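Local coordinates for probable signal peptide protein (Ralstonia solanacearum, PDB 2QGU) that binds the phospholipid dipalmitoyl phosphatidylethanolamine and probably carries phospholipid across the periplasm, like other MlaC proteins, at residues A38-I46 / L63-R71; R117-P125 / V137-G145. The protein carries 13 engineered substitutions. All coordinates share one frame; numbering follows the deposited sequence.

From the N terminus, helix 31-47 comes first, and contact 1 packs its 38-46 part against 63-71, closing a loop of 16 mostly helical residues. Helices 74-82 and 91-114 follow. Contact 2 then closes a loop of 11 residues by pairing 117-125 with 137-145, the first two strands of the five-stranded antiparallel sheet. The two closures lie in series along the chain, neither nesting nor crossing, with centres about 16 Å apart. They meet through helix 31-47, where V39 CB lies 3.5 Å from Y123 OH and L43 approaches Q119. The bound lipid joins them too: contact 1 lines its acyl chains, contact 2 holds its polar end.

Contact 1: A38-I46 / L63-R71. With PEF (di-palmitoyl-3-sn-phosphatidylethanolamine), chain B.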
loop_
_atom_site.group_PDB
_atom_site.type_symbol
_atom_site.label_atom_id
_atom_site.label_comp_id
_atom_site.label_asym_id
_atom_site.label_seq_id
_atom_site.Cartn_x
_atom_site.Cartn_y
_atom_site.Cartn_z
ATOM N N ALA A 38 -4.341 8.143 -9.943
ATOM C CA ALA A 38 -4.312 8.019 -8.487
ATOM C C ALA A 38 -3.058 8.644 -7.876
ATOM O O ALA A 38 -3.138 9.399 -6.909
ATOM C CB ALA A 38 -4.434 6.559 -8.073
ATOM N N VAL A 39 -1.899 8.339 -8.448
ATOM C CA VAL A 39 -0.642 8.877 -7.933
ATOM C C VAL A 39 -0.589 10.399 -8.092
ATOM O O VAL A 39 -0.141 11.103 -7.183
ATOM C CB VAL A 39 0.580 8.177 -8.566
ATOM C CG1 VAL A 39 1.876 8.870 -8.157
ATOM C CG2 VAL A 39 0.613 6.714 -8.150
ATOM N N ASP A 40 -1.059 10.907 -9.229
ATOM C CA ASP A 40 -1.132 12.358 -9.441
ATOM C C ASP A 40 -2.038 13.017 -8.413
ATOM O O ASP A 40 -1.750 14.111 -7.934
ATOM C CB ASP A 40 -1.664 12.688 -10.835
ATOM C CG ASP A 40 -0.640 12.467 -11.928
ATOM O OD1 ASP A 40 0.574 12.401 -11.627
ATOM O OD2 ASP A 40 -1.067 12.372 -13.101
ATOM N N ASP A 41 -3.141 12.350 -8.095
ATOM C CA ASP A 41 -4.091 12.842 -7.106
ATOM C C ASP A 41 -3.435 12.934 -5.728
ATOM O O ASP A 41 -3.549 13.953 -5.050
ATOM C CB ASP A 41 -5.316 11.927 -7.087
ATOM C CG ASP A 41 -6.512 12.543 -6.404
ATOM O OD1 ASP A 41 -6.524 13.769 -6.168
ATOM O OD2 ASP A 41 -7.453 11.783 -6.109
ATOM N N VAL A 42 -2.727 11.877 -5.335
ATOM C CA VAL A 42 -1.973 11.869 -4.085
ATOM C C VAL A 42 -0.974 13.027 -4.041
ATOM O O VAL A 42 -0.969 13.806 -3.081
ATOM C CB VAL A 42 -1.260 10.510 -3.866
ATOM C CG1 VAL A 42 -0.259 10.578 -2.698
ATOM C CG2 VAL A 42 -2.290 9.415 -3.628
ATOM N N LEU A 43 -0.153 13.154 -5.084
ATOM C CA LEU A 43 0.890 14.184 -5.120
ATOM C C LEU A 43 0.301 15.596 -5.067
ATOM O O LEU A 43 0.762 16.430 -4.290
ATOM C CB LEU A 43 1.805 14.009 -6.342
ATOM C CG LEU A 43 2.707 12.772 -6.347
ATOM C CD1 LEU A 43 3.391 12.627 -7.688
ATOM C CD2 LEU A 43 3.751 12.831 -5.222
ATOM N N ALA A 44 -0.726 15.846 -5.876
ATOM C CA ALA A 44 -1.364 17.169 -5.924
ATOM C C ALA A 44 -2.007 17.535 -4.592
ATOM O O ALA A 44 -1.922 18.684 -4.150
ATOM C CB ALA A 44 -2.397 17.229 -7.035
ATOM N N THR A 45 -2.655 16.560 -3.959
ATOM C CA THR A 45 -3.292 16.785 -2.662
ATOM C C THR A 45 -2.273 17.175 -1.589
ATOM O O THR A 45 -2.475 18.157 -0.865
ATOM C CB THR A 45 -4.118 15.556 -2.224
ATOM O OG1 THR A 45 -5.075 15.239 -3.242
ATOM C CG2 THR A 45 -4.853 15.829 -0.909
ATOM N N ILE A 46 -1.167 16.435 -1.510
ATOM C CA ILE A 46 -0.097 16.765 -0.562
ATOM C C ILE A 46 0.456 18.173 -0.817
ATOM O O ILE A 46 0.608 18.971 0.115
ATOM C CB ILE A 46 1.059 15.725 -0.597
ATOM C CG1 ILE A 46 0.553 14.334 -0.198
ATOM C CG2 ILE A 46 2.195 16.164 0.330
ATOM C CD1 ILE A 46 1.520 13.205 -0.528
ATOM N N LEU A 63 -5.986 11.242 3.637
ATOM C CA LEU A 63 -5.424 11.211 2.278
ATOM C C LEU A 63 -5.459 9.809 1.690
ATOM O O LEU A 63 -5.885 9.612 0.547
ATOM C CB LEU A 63 -3.981 11.738 2.276
ATOM C CG LEU A 63 -3.113 11.550 1.020
ATOM C CD1 LEU A 63 -3.451 12.574 -0.047
ATOM C CD2 LEU A 63 -1.640 11.645 1.368
ATOM N N VAL A 64 -5.014 8.835 2.475
ATOM C CA VAL A 64 -4.991 7.448 2.024
ATOM C C VAL A 64 -6.410 6.936 1.781
ATOM O O VAL A 64 -6.688 6.333 0.746
ATOM C CB VAL A 64 -4.205 6.542 3.002
ATOM C CG1 VAL A 64 -4.358 5.072 2.618
ATOM C CG2 VAL A 64 -2.728 6.935 3.013
ATOM N N ASP A 65 -7.314 7.201 2.721
ATOM C CA ASP A 65 -8.700 6.766 2.585
ATOM C C ASP A 65 -9.402 7.366 1.376
ATOM O O ASP A 65 -10.174 6.685 0.700
ATOM C CB ASP A 65 -9.487 7.088 3.852
ATOM C CG ASP A 65 -9.221 6.101 4.956
ATOM O OD1 ASP A 65 -8.706 5.005 4.653
ATOM O OD2 ASP A 65 -9.537 6.418 6.120
ATOM N N GLN A 66 -9.132 8.634 1.096
ATOM C CA GLN A 66 -9.845 9.331 0.029
ATOM C C GLN A 66 -9.200 9.172 -1.343
ATOM O O GLN A 66 -9.896 9.117 -2.360
ATOM C CB GLN A 66 -9.975 10.816 0.357
ATOM C CG GLN A 66 -10.820 11.123 1.582
ATOM C CD GLN A 66 -10.539 12.505 2.137
ATOM O OE1 GLN A 66 -9.997 13.373 1.444
ATOM N NE2 GLN A 66 -10.896 12.716 3.401
ATOM N N LYS A 67 -7.871 9.114 -1.376
ATOM C CA LYS A 67 -7.143 9.189 -2.644
ATOM C C LYS A 67 -6.499 7.873 -3.074
ATOM O O LYS A 67 -6.153 7.719 -4.245
ATOM C CB LYS A 67 -6.080 10.297 -2.608
ATOM C CG LYS A 67 -6.555 11.668 -2.091
ATOM C CD LYS A 67 -7.740 12.219 -2.863
ATOM C CE LYS A 67 -8.218 13.528 -2.240
ATOM N NZ LYS A 67 -9.394 14.098 -2.961
ATOM N N ILE A 68 -6.343 6.931 -2.145
ATOM C CA ILE A 68 -5.715 5.641 -2.478
ATOM C C ILE A 68 -6.689 4.467 -2.396
ATOM O O ILE A 68 -6.825 3.702 -3.357
ATOM C CB ILE A 68 -4.441 5.384 -1.640
ATOM C CG1 ILE A 68 -3.389 6.446 -1.965
ATOM C CG2 ILE A 68 -3.868 3.980 -1.913
ATOM C CD1 ILE A 68 -2.181 6.428 -1.039
ATOM N N VAL A 69 -7.371 4.344 -1.260
ATOM C CA VAL A 69 -8.301 3.234 -1.002
ATOM C C VAL A 69 -9.316 2.962 -2.136
ATOM O O VAL A 69 -9.488 1.798 -2.526
ATOM C CB VAL A 69 -8.988 3.383 0.394
ATOM C CG1 VAL A 69 -10.192 2.456 0.538
ATOM C CG2 VAL A 69 -7.987 3.108 1.492
ATOM N N PRO A 70 -9.978 4.013 -2.675
ATOM C CA PRO A 70 -10.930 3.753 -3.768
ATOM C C PRO A 70 -10.302 3.146 -5.034
ATOM O O PRO A 70 -11.026 2.627 -5.891
ATOM C CB PRO A 70 -11.501 5.144 -4.078
ATOM C CG PRO A 70 -11.254 5.946 -2.841
ATOM C CD PRO A 70 -9.943 5.448 -2.333
ATOM N N ARG A 71 -8.975 3.219 -5.149
ATOM C CA ARG A 71 -8.267 2.683 -6.310
ATOM C C ARG A 71 -7.426 1.462 -5.958
ATOM O O ARG A 71 -6.592 1.033 -6.752
ATOM C CB ARG A 71 -7.374 3.758 -6.940
ATOM C CG ARG A 71 -8.109 5.025 -7.348
ATOM C CD ARG A 71 -9.176 4.751 -8.391
ATOM N NE ARG A 71 -9.966 5.946 -8.666
ATOM C CZ ARG A 71 -11.090 5.950 -9.376
ATOM N NH1 ARG A 71 -11.564 4.818 -9.885
ATOM N NH2 ARG A 71 -11.742 7.088 -9.576
HETATM C C2 PEF B . 11.305 8.618 -0.000
HETATM C C1 PEF B . 12.751 8.935 0.380
HETATM N N PEF B . 16.064 10.767 4.954
HETATM C C3 PEF B . 10.798 9.667 -0.969
HETATM C C4 PEF B . 14.674 9.311 3.560
HETATM C C5 PEF B . 15.854 9.377 4.526
HETATM C C10 PEF B . 10.712 6.371 0.228
HETATM C C11 PEF B . 10.303 5.033 -0.373
HETATM C C12 PEF B . 9.082 5.217 -1.274
HETATM C C13 PEF B . 7.859 5.502 -0.408
HETATM C C14 PEF B . 6.575 5.414 -1.211
HETATM C C15 PEF B . 5.379 5.633 -0.288
HETATM C C16 PEF B . 4.081 5.236 -0.986
HETATM C C17 PEF B . 2.924 5.166 0.006
HETATM C C18 PEF B . 2.832 3.777 0.640
HETATM C C19 PEF B . 1.379 3.320 0.733
HETATM C C20 PEF B . 0.730 3.835 2.022
HETATM C C21 PEF B . -0.744 3.441 2.082
HETATM C C22 PEF B . -0.899 1.971 2.468
HETATM C C23 PEF B . -2.357 1.631 2.769
HETATM C C24 PEF B . -3.050 1.034 1.546
HETATM C C25 PEF B . -4.565 1.205 1.639
HETATM C C30 PEF B . 9.019 10.144 -2.385
HETATM C C31 PEF B . 7.738 10.098 -2.957
HETATM C C32 PEF B . 6.764 9.394 -2.262
HETATM C C33 PEF B . 5.367 9.673 -2.852
HETATM C C34 PEF B . 4.849 8.520 -3.728
HETATM C C35 PEF B . 3.312 8.415 -3.710
HETATM C C36 PEF B . 2.880 7.170 -4.180
HETATM C C37 PEF B . 1.507 6.964 -4.014
HETATM C C38 PEF B . 1.134 5.706 -4.500
HETATM C C39 PEF B . -0.332 5.359 -4.205
HETATM C C40 PEF B . -0.645 3.879 -4.498
HETATM C C41 PEF B . -0.355 2.981 -3.281
HETATM C C42 PEF B . -1.125 1.658 -3.350
HETATM C C43 PEF B . -0.512 0.603 -2.420
HETATM C C44 PEF B . -1.347 -0.683 -2.399
HETATM C C45 PEF B . -0.731 -1.737 -1.474
HETATM O O4 PEF B . 10.556 6.573 1.437
HETATM O O5 PEF B . 9.871 10.767 -3.012
HETATM O O2 PEF B . 11.236 7.315 -0.606
HETATM O O3 PEF B . 9.372 9.546 -1.200
HETATM O O1P PEF B . 14.755 11.290 0.258
HETATM O O2P PEF B . 13.772 11.932 2.531
HETATM O O3P PEF B . 12.770 10.060 1.262
HETATM O O4P PEF B . 15.071 9.831 2.278
HETATM P P PEF B . 14.112 10.897 1.537
HETATM O O HOH W 1 -7.390 8.993 -6.313
HETATM O O HOH W 2 -8.599 15.310 -5.345
#
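K67 lays its side chain across the polar flank of helix 38-46, beside V42, D41 and T45. Its CB rests 4.0 Å from V42 CG2. With CG anti to the carbonyl carbon (chi1 -49°) and a second bend at chi2 (-56°), the chain turns along the helix surface and then runs extended. CG is near both T45 OG1 and D41 OD2. The K67 chain crosses the D41 side chain at about a right angle, bringing K67 CD 3.3 Å from D41 OD2; K67 CE comes 3.7 Å from T45 OG1. K67 NZ stops 4.3 Å from D41 OD1, beyond salt-bridge distance, and a water spans the gap, donating to OD1 and accepting from NZ. A second water donates to both D41 OD2 and the carbonyl oxygen of K67, thereby tying both carboxylate oxygens to this one residue. T45 OG1 itself turns back to D41 O at 2.7 Å, on the opposite face of that carbonyl from T45 N.

The helical segments 38-46 and 63-67, parts of helices 31-47 and 57-67, run roughly antiparallel at 139° and belong to the helical wall of the lipid pocket in this MlaC-family protein. Inward of the lysine apolar packing takes over. L63 spreads its two methyls over the neighbouring residues T45 and I46: CD1 slides past T45, 3.6 Å from its CG2, while CD2 reaches across to CG1 and CD1 of I46. V42 CG2 meets I68 CG1 at 3.6 Å, and beyond the helix end A38 CB touches CG of R71.

I68 also turns to the ligand, its CD1 lying 3.8 Å from PEF C39. V39 CG2 approaches the same acyl chain at C38, whereas V64 and V69 line the other chain near its methyl end.

Contact 2: R117-P125 / V137-G145; sequences RNQTVAYKP and VRSTVNNNG. Engineered in segment 117-125: A122 (natural residue Ser). With PEF (di-palmitoyl-3-sn-phosphatidylethanolamine), chain B.
Q119 and N143 set their amides side by side, planes only 11° apart, with Q119 NE2 donating to N143 OD1 at 2.9 Å. A bend at chi2 (86°) swings the glutamine amide toward its partner, and R117 N donates to OE1 in the carbonyl plane, which fixes the amide further. This is consistent with the asparagine being held in place for the lipid: N143 ND2 donates to the phosphate oxygen O1P of PEF at 2.9 Å and also to E146 OE1. Q119 NE2 adds a weak bond to the ester carbonyl oxygen O5 of PEF.

Away from the ligand the strands pair as an antiparallel hairpin. A122 and T140 form a hydrogen-bonded pair, with A122 N to T140 O at 2.9 Å (173°, nearly straight) and T140 N to A122 O at 2.8 Å.

The tight side carries V121, Y123, S139 and V141. The Y123 ring lies obliquely against its neighbours, CE1 3.6 Å from S139 CB and CD1 3.8 Å from V137 CG1. S139 OG is bonded to L150 O and takes a proton from a water that also donates to Y123 OH. The opposite face, with T120, engineered A122 (serine in nature), T140 and N142, is looser and watered. Here the extended K124 chain passes T140, its CE 3.5 Å from OG1, while waters link NZ to T140 OG1 and S139 O. K124 NZ hangs over one face of the R138 guanidinium, 3.4 Å from NH2, a close pair of like charges probably eased by the salt bridge from R138 NE to D151.

Strand 120-123 forms one edge of the sheet; strand 134-143 lies between it and strand 146-157, and helix 31-47 packs on Y123 through Q32, K36 and V39, and on V137 through Q32.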
loop_
_atom_site.group_PDB
_atom_site.type_symbol
_atom_site.label_atom_id
_atom_site.label_comp_id
_atom_site.label_asym_id
_atom_site.label_seq_id
_atom_site.Cartn_x
_atom_site.Cartn_y
_atom_site.Cartn_z
ATOM N N ARG A 117 7.387 17.553 -1.968
ATOM C CA ARG A 117 7.387 18.968 -2.345
ATOM C C ARG A 117 7.281 19.126 -3.860
ATOM O O ARG A 117 6.312 19.689 -4.368
ATOM C CB ARG A 117 8.651 19.683 -1.836
ATOM C CG ARG A 117 8.830 19.731 -0.318
ATOM C CD ARG A 117 7.788 20.603 0.372
ATOM N NE ARG A 117 8.032 20.687 1.810
ATOM C CZ ARG A 117 7.584 19.814 2.709
ATOM N NH1 ARG A 117 6.858 18.763 2.336
ATOM N NH2 ARG A 117 7.867 19.994 3.994
ATOM N N ASN A 118 8.280 18.618 -4.577
ATOM C CA ASN A 118 8.385 18.850 -6.014
ATOM C C ASN A 118 8.396 17.580 -6.867
ATOM O O ASN A 118 8.612 17.643 -8.083
ATOM C CB ASN A 118 9.634 19.684 -6.325
ATOM C CG ASN A 118 9.686 20.989 -5.550
ATOM O OD1 ASN A 118 10.687 21.296 -4.903
ATOM N ND2 ASN A 118 8.606 21.756 -5.602
ATOM N N GLN A 119 8.158 16.431 -6.235
ATOM C CA GLN A 119 8.253 15.144 -6.926
ATOM C C GLN A 119 7.339 15.060 -8.128
ATOM O O GLN A 119 6.180 15.465 -8.069
ATOM C CB GLN A 119 7.930 13.983 -5.988
ATOM C CG GLN A 119 9.053 13.615 -5.043
ATOM C CD GLN A 119 9.053 14.440 -3.776
ATOM O OE1 GLN A 119 8.300 15.412 -3.643
ATOM N NE2 GLN A 119 9.901 14.057 -2.834
ATOM N N THR A 120 7.890 14.531 -9.216
ATOM C CA THR A 120 7.136 14.203 -10.412
ATOM C C THR A 120 7.378 12.727 -10.718
ATOM O O THR A 120 8.327 12.133 -10.209
ATOM C CB THR A 120 7.578 15.057 -11.617
ATOM O OG1 THR A 120 8.978 14.873 -11.844
ATOM C CG2 THR A 120 7.274 16.546 -11.386
ATOM N N VAL A 121 6.526 12.142 -11.552
ATOM C CA VAL A 121 6.621 10.715 -11.854
ATOM C C VAL A 121 6.534 10.451 -13.355
ATOM O O VAL A 121 5.695 11.030 -14.055
ATOM C CB VAL A 121 5.562 9.891 -11.059
ATOM C CG1 VAL A 121 4.158 10.437 -11.280
ATOM C CG2 VAL A 121 5.636 8.407 -11.395
ATOM N N ALA A 122 7.427 9.588 -13.833
ATOM C CA ALA A 122 7.447 9.159 -15.221
ATOM C C ALA A 122 7.105 7.679 -15.242
ATOM O O ALA A 122 7.567 6.914 -14.383
ATOM C CB ALA A 122 8.812 9.395 -15.821
ATOM N N TYR A 123 6.283 7.285 -16.207
ATOM C CA TYR A 123 5.893 5.888 -16.363
ATOM C C TYR A 123 6.709 5.199 -17.440
ATOM O O TYR A 123 6.975 5.767 -18.507
ATOM C CB TYR A 123 4.370 5.756 -16.582
ATOM C CG TYR A 123 3.663 6.113 -15.304
ATOM C CD1 TYR A 123 3.353 5.137 -14.360
ATOM C CD2 TYR A 123 3.403 7.446 -14.986
ATOM C CE1 TYR A 123 2.761 5.468 -13.149
ATOM C CE2 TYR A 123 2.821 7.789 -13.771
ATOM C CZ TYR A 123 2.504 6.798 -12.861
ATOM O OH TYR A 123 1.934 7.154 -11.657
ATOM N N LYS A 124 7.132 3.981 -17.128
ATOM C CA LYS A 124 7.808 3.131 -18.091
ATOM C C LYS A 124 6.744 2.505 -19.006
ATOM O O LYS A 124 5.547 2.550 -18.693
ATOM C CB LYS A 124 8.635 2.069 -17.360
ATOM C CG LYS A 124 9.800 2.663 -16.559
ATOM C CD LYS A 124 10.510 1.592 -15.756
ATOM C CE LYS A 124 11.667 2.206 -14.983
ATOM N NZ LYS A 124 12.377 1.169 -14.184
ATOM N N PRO A 125 7.164 1.936 -20.149
ATOM C CA PRO A 125 6.169 1.339 -21.040
ATOM C C PRO A 125 5.312 0.300 -20.326
ATOM O O PRO A 125 5.819 -0.479 -19.509
ATOM C CB PRO A 125 7.027 0.651 -22.107
ATOM C CG PRO A 125 8.299 1.444 -22.125
ATOM C CD PRO A 125 8.532 1.812 -20.696
ATOM N N VAL A 137 2.436 -2.146 -13.456
ATOM C CA VAL A 137 2.706 -0.796 -13.951
ATOM C C VAL A 137 3.992 -0.317 -13.289
ATOM O O VAL A 137 4.115 -0.361 -12.060
ATOM C CB VAL A 137 1.538 0.165 -13.617
ATOM C CG1 VAL A 137 1.893 1.617 -13.947
ATOM C CG2 VAL A 137 0.263 -0.268 -14.344
ATOM N N ARG A 138 4.955 0.113 -14.102
ATOM C CA ARG A 138 6.263 0.504 -13.590
ATOM C C ARG A 138 6.485 2.003 -13.744
ATOM O O ARG A 138 6.103 2.601 -14.750
ATOM C CB ARG A 138 7.376 -0.276 -14.292
ATOM C CG ARG A 138 7.219 -1.802 -14.215
ATOM C CD ARG A 138 8.492 -2.514 -14.656
ATOM N NE ARG A 138 9.578 -2.252 -13.710
ATOM C CZ ARG A 138 10.868 -2.208 -14.023
ATOM N NH1 ARG A 138 11.276 -2.382 -15.276
ATOM N NH2 ARG A 138 11.756 -1.952 -13.076
ATOM N N SER A 139 7.110 2.612 -12.739
ATOM C CA SER A 139 7.295 4.058 -12.736
ATOM C C SER A 139 8.566 4.468 -12.002
ATOM O O SER A 139 9.156 3.677 -11.255
ATOM C CB SER A 139 6.082 4.759 -12.105
ATOM O OG SER A 139 6.150 4.754 -10.684
ATOM N N THR A 140 8.972 5.715 -12.234
ATOM C CA THR A 140 10.121 6.312 -11.562
ATOM C C THR A 140 9.719 7.685 -11.044
ATOM O O THR A 140 9.304 8.557 -11.821
ATOM C CB THR A 140 11.322 6.489 -12.526
ATOM O OG1 THR A 140 11.603 5.263 -13.219
ATOM C CG2 THR A 140 12.555 6.932 -11.757
ATOM N N VAL A 141 9.836 7.871 -9.737
ATOM C CA VAL A 141 9.600 9.165 -9.105
ATOM C C VAL A 141 10.920 9.933 -9.115
ATOM O O VAL A 141 11.964 9.376 -8.757
ATOM C CB VAL A 141 9.112 8.996 -7.645
ATOM C CG1 VAL A 141 8.903 10.349 -6.973
ATOM C CG2 VAL A 141 7.824 8.185 -7.607
ATOM N N ASN A 142 10.880 11.198 -9.537
ATOM C CA ASN A 142 12.034 12.070 -9.353
ATOM C C ASN A 142 12.008 12.640 -7.940
ATOM O O ASN A 142 11.204 13.520 -7.632
ATOM C CB ASN A 142 12.063 13.207 -10.378
ATOM C CG ASN A 142 13.209 14.167 -10.128
ATOM O OD1 ASN A 142 14.239 13.780 -9.572
ATOM N ND2 ASN A 142 13.032 15.425 -10.518
ATOM N N ASN A 143 12.876 12.108 -7.082
ATOM C CA ASN A 143 12.967 12.537 -5.695
ATOM C C ASN A 143 14.163 13.450 -5.496
ATOM O O ASN A 143 15.239 12.997 -5.108
ATOM C CB ASN A 143 13.075 11.316 -4.768
ATOM C CG ASN A 143 13.156 11.703 -3.299
ATOM O OD1 ASN A 143 12.462 12.610 -2.848
ATOM N ND2 ASN A 143 14.014 11.014 -2.547
ATOM N N ASN A 144 13.967 14.742 -5.767
ATOM C CA ASN A 144 15.039 15.742 -5.648
ATOM C C ASN A 144 16.293 15.299 -6.418
ATOM O O ASN A 144 17.420 15.448 -5.934
ATOM C CB ASN A 144 15.383 16.027 -4.171
ATOM C CG ASN A 144 14.158 16.342 -3.318
ATOM O OD1 ASN A 144 13.864 15.638 -2.345
ATOM N ND2 ASN A 144 13.444 17.403 -3.673
ATOM N N GLY A 145 16.078 14.730 -7.603
ATOM C CA GLY A 145 17.180 14.290 -8.460
ATOM C C GLY A 145 17.538 12.818 -8.376
ATOM O O GLY A 145 18.313 12.316 -9.203
HETATM C C2 PEF B . 11.305 8.618 -0.000
HETATM C C1 PEF B . 12.751 8.935 0.380
HETATM N N PEF B . 16.064 10.767 4.954
HETATM C C3 PEF B . 10.798 9.667 -0.969
HETATM C C4 PEF B . 14.674 9.311 3.560
HETATM C C5 PEF B . 15.854 9.377 4.526
HETATM C C10 PEF B . 10.712 6.371 0.228
HETATM C C11 PEF B . 10.303 5.033 -0.373
HETATM C C12 PEF B . 9.082 5.217 -1.274
HETATM C C13 PEF B . 7.859 5.502 -0.408
HETATM C C14 PEF B . 6.575 5.414 -1.211
HETATM C C15 PEF B . 5.379 5.633 -0.288
HETATM C C16 PEF B . 4.081 5.236 -0.986
HETATM C C17 PEF B . 2.924 5.166 0.006
HETATM C C18 PEF B . 2.832 3.777 0.640
HETATM C C19 PEF B . 1.379 3.320 0.733
HETATM C C20 PEF B . 0.730 3.835 2.022
HETATM C C21 PEF B . -0.744 3.441 2.082
HETATM C C22 PEF B . -0.899 1.971 2.468
HETATM C C23 PEF B . -2.357 1.631 2.769
HETATM C C24 PEF B . -3.050 1.034 1.546
HETATM C C25 PEF B . -4.565 1.205 1.639
HETATM C C30 PEF B . 9.019 10.144 -2.385
HETATM C C31 PEF B . 7.738 10.098 -2.957
HETATM C C32 PEF B . 6.764 9.394 -2.262
HETATM C C33 PEF B . 5.367 9.673 -2.852
HETATM C C34 PEF B . 4.849 8.520 -3.728
HETATM C C35 PEF B . 3.312 8.415 -3.710
HETATM C C36 PEF B . 2.880 7.170 -4.180
HETATM C C37 PEF B . 1.507 6.964 -4.014
HETATM C C38 PEF B . 1.134 5.706 -4.500
HETATM C C39 PEF B . -0.332 5.359 -4.205
HETATM C C40 PEF B . -0.645 3.879 -4.498
HETATM C C41 PEF B . -0.355 2.981 -3.281
HETATM C C42 PEF B . -1.125 1.658 -3.350
HETATM C C43 PEF B . -0.512 0.603 -2.420
HETATM C C44 PEF B . -1.347 -0.683 -2.399
HETATM C C45 PEF B . -0.731 -1.737 -1.474
HETATM O O4 PEF B . 10.556 6.573 1.437
HETATM O O5 PEF B . 9.871 10.767 -3.012
HETATM O O2 PEF B . 11.236 7.315 -0.606
HETATM O O3 PEF B . 9.372 9.546 -1.200
HETATM O O1P PEF B . 14.755 11.290 0.258
HETATM O O2P PEF B . 13.772 11.932 2.531
HETATM O O3P PEF B . 12.770 10.060 1.262
HETATM O O4P PEF B . 15.071 9.831 2.278
HETATM P P PEF B . 14.112 10.897 1.537
HETATM O O HOH W 3 10.258 16.423 -9.987
HETATM O O HOH W 4 4.023 6.100 -9.453
HETATM O O HOH W 5 10.435 1.125 -11.999
HETATM O O HOH W 6 12.704 3.270 -11.838
HETATM O O HOH W 7 4.344 -0.006 -16.914
#